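Phosphatase (Thermotoga maritima, PDB 1NF2) probably acts as a magnesium-dependent phosphatase of the haloacid dehalogenase (HAD) family, removing phosphate from a substrate. Local coordinates at residues E19-E22 against K23-R26; N203-K206 against E207-V210; F212-N215 against E216-F220. All blocks are in the same frame, centred on the assembly; numbering follows the deposited sequence.

How the contacts relate
All three contacts are local, each within one continuous stretch of chain. Contacts 2 and 3 follow one another in sequence and share strand 209-213: contact 2 leads into its start, contact 3 leaves its end, and their centres are about 17 Å apart. Contact 3 lies at the metal site, with the side chain of Asp-214 about 3 Å from the bound magnesium ion. Contact 1 starts helix 22-31; its centre is about 20 Å from that of contact 3, with nearest atoms about 8 Å apart, and the side chain of Ile-20 is about 12 Å from the magnesium. Contact 2 is about 24 Å from contact 1, centre to centre.

Contact 1 of 3, residues E19-E22 against K23-R26; sequences EISE and KDRR. With SO4 (sulfate ion), chain E.
The Arg-25 guanidinium meets Glu-22 and a sulfate ion at its edge: Glu-22 OE1 lies in its plane beside NE and NH2, and the sulfate, probably from the crystallisation liquor, accepts from NH2 through O2. Over one face of the Arg-26 guanidinium, offset toward the rim, sits the same Glu-22 OE1, while the sulfate is at its edge and accepts from NH1 through O3. Arg-25 grips the carboxylate side-on. Its NH2 reaches the syn lone pair of Glu-22 OE1 at 2.8 Å, and its NE comes to that oxygen from above the carboxylate plane, at 3.0 Å. Between Glu-22 OE1 and Arg-26 NH1, 3.5 Å apart, charge alone acts, for no N-H points at the oxygen. A bend in the Glu-22 chain, chi2 -66°, folds the carboxylate alongside Arg-25. The network rides on the first turn of helix 22-31, with Ser-21 as N-cap: its OG accepts from Asp-24 N at 3.2 Å and is also hydrogen-bonded to Ser-252 OG. A water accepts from Ser-21 N and donates to Asp-24 OD2; Asp-24 OD1 is hydrogen-bonded to Ser-255 OG. Next to the cap, Ile-20 CG2 packs 3.9 Å from Asp-24 CB, its side chain also touching Leu-13 and Val-51.

Contact 2 of 3, residues N203-K206 against E207-V210; sequences NWKK and EEIV
Glu-208 folds its side chain back over Lys-205 and ends beside the backbone of Trp-204. Its CB stands 4.1 Å from Lys-205 O. With chi1 at 44°, CG lies between the backbone N and the carbonyl carbon, close against Lys-205: Glu-208 CG is 3.0 Å from Lys-205 O and 3.3 Å from Lys-205 CG. CD rests on that same methylene, and the two side chains cross at about a right angle. At the tip, Glu-208 OE2 accepts from Lys-205 N at 3.2 Å, the donor standing well above the carboxylate plane, and passes 3.5 Å from Trp-204 CA. A leucine here would probably leave Lys-205 N without this acceptor and the loop less firmly tied to the turn. The Lys-205 chain bends at its end instead toward Glu-207, where NZ forms a salt bridge with OE1 at 3.1 Å. On the buried side, Ile-209 CD1 packs 3.7 Å from Trp-204 CB, with Val-4 touching both residues. Ile-209 N donates to Lys-206 O, while Glu-208 N makes a weak bond to Lys-205 O. These bonds form a short 3-10-like turn that carries the chain from helix 191-202 into strand 209-213, between strands 4-8 and 227-230 of the Rossmann-like HAD core.

Contact 3 of 3, residues F212-N215 against E216-F220; sequences FGDN and ENDLF
Asn-215 and Asp-218 meet where strand 209-213 gives way to helix 216-222. The Asp-218 carboxylate comes obliquely across the root of Asn-215, its CG 3.6 Å from Asn-215 CB, with amide and carboxylate planes 26° apart. Its first torsion, chi1 -62°, sets CG anti to the carbonyl carbon, so that the carboxylate reaches back to the loop. There Asp-218 OD1 appears to accept from two successive amides, Asp-214 N at 3.1 Å and Asn-215 N at 3.2 Å; both bonds are less certain because OD1 is modelled too close to another atom. Asp-218 OD2 has a separate partner, forming a salt bridge with Lys-191. From the other direction, the carbonyl of Asn-215 serves the weakly bonded start of helix 216-222: Asn-215 O accepts from Leu-219 N at 3.1 Å and weakly from Asp-218 N. The Asn-215 side chain runs beside that of Asn-217, their CB atoms 3.9 Å apart and their amide planes nearly perpendicular, 87° apart. The Asn-215 side chain also comes within about 3 Å of a sulfate ion, probably from the crystallisation liquor. Gly-213 helps to admit Asp-218, since a CB on it would run into Asp-218 CB. Asp-214 turns its carboxylate to the bound magnesium, which it holds together with Asp-8 and Asp-10, while Asp-218, also a magnesium-binding residue of this protein, does not bind the ion in this model. The sequence from Gly-213 to Asp-218, with aspartates at its second and last positions, matches HAD motif IV, the acidic loop at the end of a core strand that helps form the magnesium site.

Contact 1 of 3, residues E19-E22 against K23-R26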
loop_
_atom_site.group_PDB
_atom_site.type_symbol
_atom_site.label_atom_id
_atom_site.label_comp_id
_atom_site.label_asym_id
_atom_site.label_seq_id
_atom_site.Cartn_x
_atom_site.Cartn_y
_atom_site.Cartn_z
ATOM N N GLU A 19 9.446 4.771 11.808
ATOM C CA GLU A 19 8.892 5.787 12.691
ATOM C C GLU A 19 8.835 7.128 11.964
ATOM O O GLU A 19 9.522 7.337 10.961
ATOM C CB GLU A 19 9.735 5.890 13.965
ATOM C CG GLU A 19 11.202 6.178 13.714
ATOM C CD GLU A 19 12.099 5.773 14.877
ATOM O OE1 GLU A 19 13.317 6.060 14.825
ATOM O OE2 GLU A 19 11.587 5.159 15.838
ATOM N N ILE A 20 7.988 8.023 12.457
ATOM C CA ILE A 20 7.833 9.350 11.871
ATOM C C ILE A 20 8.507 10.363 12.794
ATOM O O ILE A 20 8.185 10.424 13.975
ATOM C CB ILE A 20 6.338 9.722 11.742
ATOM C CG1 ILE A 20 5.640 8.733 10.804
ATOM C CG2 ILE A 20 6.192 11.153 11.245
ATOM C CD1 ILE A 20 4.173 9.000 10.615
ATOM N N SER A 21 9.437 11.149 12.262
ATOM C CA SER A 21 10.130 12.152 13.070
ATOM C C SER A 21 9.133 13.165 13.630
ATOM O O SER A 21 8.068 13.383 13.050
ATOM C CB SER A 21 11.177 12.895 12.230
ATOM O OG SER A 21 10.563 13.769 11.294
ATOM N N GLU A 22 9.478 13.777 14.761
ATOM C CA GLU A 22 8.613 14.781 15.376
ATOM C C GLU A 22 8.439 15.964 14.432
ATOM O O GLU A 22 7.359 16.552 14.345
ATOM C CB GLU A 22 9.214 15.277 16.700
ATOM C CG GLU A 22 8.925 14.399 17.893
ATOM C CD GLU A 22 7.454 14.381 18.258
ATOM O OE1 GLU A 22 6.844 15.469 18.310
ATOM O OE2 GLU A 22 6.910 13.284 18.505
ATOM N N LYS A 23 9.503 16.320 13.724
ATOM C CA LYS A 23 9.410 17.442 12.801
ATOM C C LYS A 23 8.303 17.179 11.766
ATOM O O LYS A 23 7.414 18.021 11.567
ATOM C CB LYS A 23 10.755 17.681 12.110
ATOM C CG LYS A 23 10.760 18.887 11.176
ATOM C CD LYS A 23 12.065 19.020 10.397
ATOM C CE LYS A 23 13.168 19.663 11.214
ATOM N NZ LYS A 23 13.424 18.940 12.486
ATOM N N ASP A 24 8.340 16.009 11.124
ATOM C CA ASP A 24 7.327 15.671 10.118
ATOM C C ASP A 24 5.950 15.583 10.755
ATOM O O ASP A 24 4.958 16.029 10.174
ATOM C CB ASP A 24 7.637 14.335 9.422
ATOM C CG ASP A 24 8.842 14.413 8.496
ATOM O OD1 ASP A 24 9.232 15.529 8.081
ATOM O OD2 ASP A 24 9.394 13.338 8.174
ATOM N N ARG A 25 5.884 15.004 11.949
ATOM C CA ARG A 25 4.607 14.889 12.640
ATOM C C ARG A 25 4.004 16.269 12.864
ATOM O O ARG A 25 2.853 16.511 12.506
ATOM C CB ARG A 25 4.772 14.192 13.991
ATOM C CG ARG A 25 3.452 13.970 14.718
ATOM C CD ARG A 25 3.658 13.501 16.152
ATOM N NE ARG A 25 4.260 14.535 16.990
ATOM C CZ ARG A 25 3.614 15.599 17.464
ATOM N NH1 ARG A 25 2.327 15.783 17.193
ATOM N NH2 ARG A 25 4.261 16.485 18.206
ATOM N N ARG A 26 4.776 17.181 13.453
ATOM C CA ARG A 26 4.252 18.520 13.712
ATOM C C ARG A 26 3.800 19.267 12.456
ATOM O O ARG A 26 2.791 19.970 12.480
ATOM C CB ARG A 26 5.267 19.361 14.492
ATOM C CG ARG A 26 5.186 19.141 15.993
ATOM C CD ARG A 26 6.013 20.168 16.746
ATOM N NE ARG A 26 7.321 19.655 17.136
ATOM C CZ ARG A 26 7.579 19.057 18.296
ATOM N NH1 ARG A 26 6.616 18.892 19.195
ATOM N NH2 ARG A 26 8.805 18.625 18.555
HETATM S S SO4 E . 3.467 19.571 20.444
HETATM O O1 SO4 E . 2.047 19.777 20.795
HETATM O O2 SO4 E . 3.758 18.127 20.438
HETATM O O3 SO4 E . 3.735 20.137 19.106
HETATM O O4 SO4 E . 4.328 20.238 21.439
HETATM O O HOH W 1 9.917 11.076 9.459
#

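Contact 2 of 3, residues N203-K206 against E207-V210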
loop_
_atom_site.group_PDB
_atom_site.type_symbol
_atom_site.label_atom_id
_atom_site.label_comp_id
_atom_site.label_asym_id
_atom_site.label_seq_id
_atom_site.Cartn_x
_atom_site.Cartn_y
_atom_site.Cartn_z
ATOM N N ASN A 203 -13.691 15.720 -5.102
ATOM C CA ASN A 203 -13.715 16.867 -5.997
ATOM C C ASN A 203 -12.409 17.678 -5.935
ATOM O O ASN A 203 -12.429 18.907 -6.020
ATOM C CB ASN A 203 -14.914 17.763 -5.673
ATOM C CG ASN A 203 -15.353 18.598 -6.858
ATOM O OD1 ASN A 203 -16.232 19.447 -6.737
ATOM N ND2 ASN A 203 -14.745 18.356 -8.015
ATOM N N TRP A 204 -11.282 16.980 -5.775
ATOM C CA TRP A 204 -9.966 17.624 -5.748
ATOM C C TRP A 204 -9.667 17.975 -7.191
ATOM O O TRP A 204 -10.229 17.384 -8.108
ATOM C CB TRP A 204 -8.824 16.658 -5.377
ATOM C CG TRP A 204 -8.828 15.951 -4.068
ATOM C CD1 TRP A 204 -8.177 14.771 -3.776
ATOM C CD2 TRP A 204 -9.417 16.385 -2.860
ATOM N NE1 TRP A 204 -8.328 14.455 -2.453
ATOM C CE2 TRP A 204 -9.089 15.434 -1.864
ATOM C CE3 TRP A 204 -10.194 17.490 -2.509
ATOM C CZ2 TRP A 204 -9.508 15.557 -0.555
ATOM C CZ3 TRP A 204 -10.610 17.609 -1.213
ATOM C CH2 TRP A 204 -10.269 16.649 -0.249
ATOM N N LYS A 205 -8.763 18.919 -7.395
ATOM C CA LYS A 205 -8.334 19.234 -8.743
ATOM C C LYS A 205 -6.837 18.938 -8.670
ATOM O O LYS A 205 -6.229 19.094 -7.616
ATOM C CB LYS A 205 -8.645 20.694 -9.122
ATOM C CG LYS A 205 -7.880 21.788 -8.404
ATOM C CD LYS A 205 -8.484 23.148 -8.782
ATOM C CE LYS A 205 -7.610 24.333 -8.372
ATOM N NZ LYS A 205 -6.418 24.497 -9.256
ATOM N N LYS A 206 -6.254 18.466 -9.760
ATOM C CA LYS A 206 -4.833 18.131 -9.761
ATOM C C LYS A 206 -3.884 19.239 -9.294
ATOM O O LYS A 206 -2.914 18.966 -8.583
ATOM C CB LYS A 206 -4.411 17.663 -11.156
ATOM C CG LYS A 206 -4.932 16.292 -11.522
ATOM C CD LYS A 206 -4.782 16.003 -13.011
ATOM C CE LYS A 206 -3.364 16.246 -13.505
ATOM N NZ LYS A 206 -2.375 15.361 -12.841
ATOM N N GLU A 207 -4.171 20.478 -9.692
ATOM C CA GLU A 207 -3.327 21.628 -9.358
ATOM C C GLU A 207 -3.086 21.913 -7.883
ATOM O O GLU A 207 -2.109 22.562 -7.534
ATOM C CB GLU A 207 -3.872 22.905 -10.006
ATOM C CG GLU A 207 -3.372 23.165 -11.413
ATOM C CD GLU A 207 -3.572 24.617 -11.841
ATOM O OE1 GLU A 207 -4.730 25.092 -11.818
ATOM O OE2 GLU A 207 -2.572 25.282 -12.198
ATOM N N GLU A 208 -3.976 21.442 -7.024
ATOM C CA GLU A 208 -3.846 21.677 -5.593
ATOM C C GLU A 208 -3.329 20.459 -4.822
ATOM O O GLU A 208 -3.365 20.437 -3.591
ATOM C CB GLU A 208 -5.203 22.098 -5.030
ATOM C CG GLU A 208 -6.343 21.250 -5.548
ATOM C CD GLU A 208 -7.655 21.522 -4.840
ATOM O OE1 GLU A 208 -7.922 22.696 -4.502
ATOM O OE2 GLU A 208 -8.424 20.558 -4.630
ATOM N N ILE A 209 -2.826 19.462 -5.544
ATOM C CA ILE A 209 -2.337 18.234 -4.921
ATOM C C ILE A 209 -0.832 18.029 -5.009
ATOM O O ILE A 209 -0.240 18.209 -6.068
ATOM C CB ILE A 209 -2.994 16.993 -5.561
ATOM C CG1 ILE A 209 -4.519 17.116 -5.499
ATOM C CG2 ILE A 209 -2.545 15.734 -4.837
ATOM C CD1 ILE A 209 -5.253 15.940 -6.110
ATOM N N VAL A 210 -0.227 17.644 -3.887
ATOM C CA VAL A 210 1.202 17.350 -3.837
ATOM C C VAL A 210 1.345 15.894 -3.379
ATOM O O VAL A 210 0.610 15.455 -2.498
ATOM C CB VAL A 210 1.947 18.224 -2.797
ATOM C CG1 VAL A 210 3.455 18.033 -2.938
ATOM C CG2 VAL A 210 1.583 19.663 -2.976
#

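Contact 3 of 3, residues F212-N215 against E216-F220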
loop_
_atom_site.group_PDB
_atom_site.type_symbol
_atom_site.label_atom_id
_atom_site.label_comp_id
_atom_site.label_asym_id
_atom_site.label_seq_id
_atom_site.Cartn_x
_atom_site.Cartn_y
_atom_site.Cartn_z
ATOM N N PHE A 212 4.276 12.852 -2.186
ATOM C CA PHE A 212 5.645 12.525 -1.798
ATOM C C PHE A 212 5.766 11.013 -1.968
ATOM O O PHE A 212 4.917 10.269 -1.480
ATOM C CB PHE A 212 5.905 12.877 -0.320
ATOM C CG PHE A 212 5.973 14.356 -0.032
ATOM C CD1 PHE A 212 7.197 14.981 0.175
ATOM C CD2 PHE A 212 4.818 15.111 0.064
ATOM C CE1 PHE A 212 7.268 16.344 0.478
ATOM C CE2 PHE A 212 4.877 16.477 0.364
ATOM C CZ PHE A 212 6.108 17.088 0.571
ATOM N N GLY A 213 6.814 10.573 -2.654
ATOM C CA GLY A 213 7.007 9.153 -2.857
ATOM C C GLY A 213 8.464 8.773 -3.055
ATOM O O GLY A 213 9.351 9.631 -3.071
ATOM N N ASP A 214 8.704 7.476 -3.198
ATOM C CA ASP A 214 10.042 6.950 -3.398
ATOM C C ASP A 214 9.995 5.713 -4.298
ATOM O O ASP A 214 11.032 5.259 -4.794
ATOM C CB ASP A 214 10.638 6.542 -2.053
ATOM C CG ASP A 214 10.040 5.239 -1.528
ATOM O OD1 ASP A 214 10.756 4.501 -0.815
ATOM O OD2 ASP A 214 8.856 4.950 -1.826
ATOM N N ASN A 215 8.776 5.207 -4.498
ATOM C CA ASN A 215 8.467 3.973 -5.241
ATOM C C ASN A 215 8.026 3.938 -6.691
ATOM O O ASN A 215 7.600 4.929 -7.278
ATOM C CB ASN A 215 7.373 3.194 -4.492
ATOM C CG ASN A 215 7.932 2.239 -3.498
ATOM O OD1 ASN A 215 7.193 1.542 -2.798
ATOM N ND2 ASN A 215 9.253 2.183 -3.426
ATOM N N GLU A 216 8.081 2.719 -7.222
ATOM C CA GLU A 216 7.623 2.409 -8.566
ATOM C C GLU A 216 6.113 2.508 -8.361
ATOM O O GLU A 216 5.396 3.056 -9.186
ATOM C CB GLU A 216 8.002 0.973 -8.931
ATOM C CG GLU A 216 8.745 0.824 -10.242
ATOM C CD GLU A 216 7.991 1.425 -11.406
ATOM O OE1 GLU A 216 6.780 1.143 -11.539
ATOM O OE2 GLU A 216 8.612 2.176 -12.191
ATOM N N ASN A 217 5.660 1.984 -7.221
ATOM C CA ASN A 217 4.255 2.021 -6.826
ATOM C C ASN A 217 3.705 3.453 -6.729
ATOM O O ASN A 217 2.543 3.697 -7.054
ATOM C CB ASN A 217 4.074 1.357 -5.459
ATOM C CG ASN A 217 4.093 -0.167 -5.527
ATOM O OD1 ASN A 217 4.179 -0.837 -4.493
ATOM N ND2 ASN A 217 3.998 -0.717 -6.734
ATOM N N ASP A 218 4.539 4.383 -6.262
ATOM C CA ASP A 218 4.141 5.786 -6.083
ATOM C C ASP A 218 4.160 6.569 -7.391
ATOM O O ASP A 218 3.458 7.563 -7.544
ATOM C CB ASP A 218 5.069 6.472 -5.071
ATOM C CG ASP A 218 5.006 5.842 -3.697
ATOM O OD1 ASP A 218 6.033 5.888 -2.978
ATOM O OD2 ASP A 218 3.935 5.309 -3.331
ATOM N N LEU A 219 4.980 6.112 -8.324
ATOM C CA LEU A 219 5.099 6.739 -9.631
ATOM C C LEU A 219 3.704 6.915 -10.258
ATOM O O LEU A 219 3.442 7.883 -10.982
ATOM C CB LEU A 219 5.984 5.854 -10.507
ATOM C CG LEU A 219 6.695 6.392 -11.742
ATOM C CD1 LEU A 219 7.520 7.618 -11.391
ATOM C CD2 LEU A 219 7.591 5.283 -12.295
ATOM N N PHE A 220 2.808 5.977 -9.970
ATOM C CA PHE A 220 1.447 6.034 -10.493
ATOM C C PHE A 220 0.690 7.253 -9.951
ATOM O O PHE A 220 -0.152 7.815 -10.649
ATOM C CB PHE A 220 0.684 4.751 -10.127
ATOM C CG PHE A 220 1.117 3.529 -10.907
ATOM C CD1 PHE A 220 0.671 3.323 -12.209
ATOM C CD2 PHE A 220 1.963 2.581 -10.331
ATOM C CE1 PHE A 220 1.057 2.179 -12.930
ATOM C CE2 PHE A 220 2.355 1.443 -11.036
ATOM C CZ PHE A 220 1.901 1.238 -12.341
#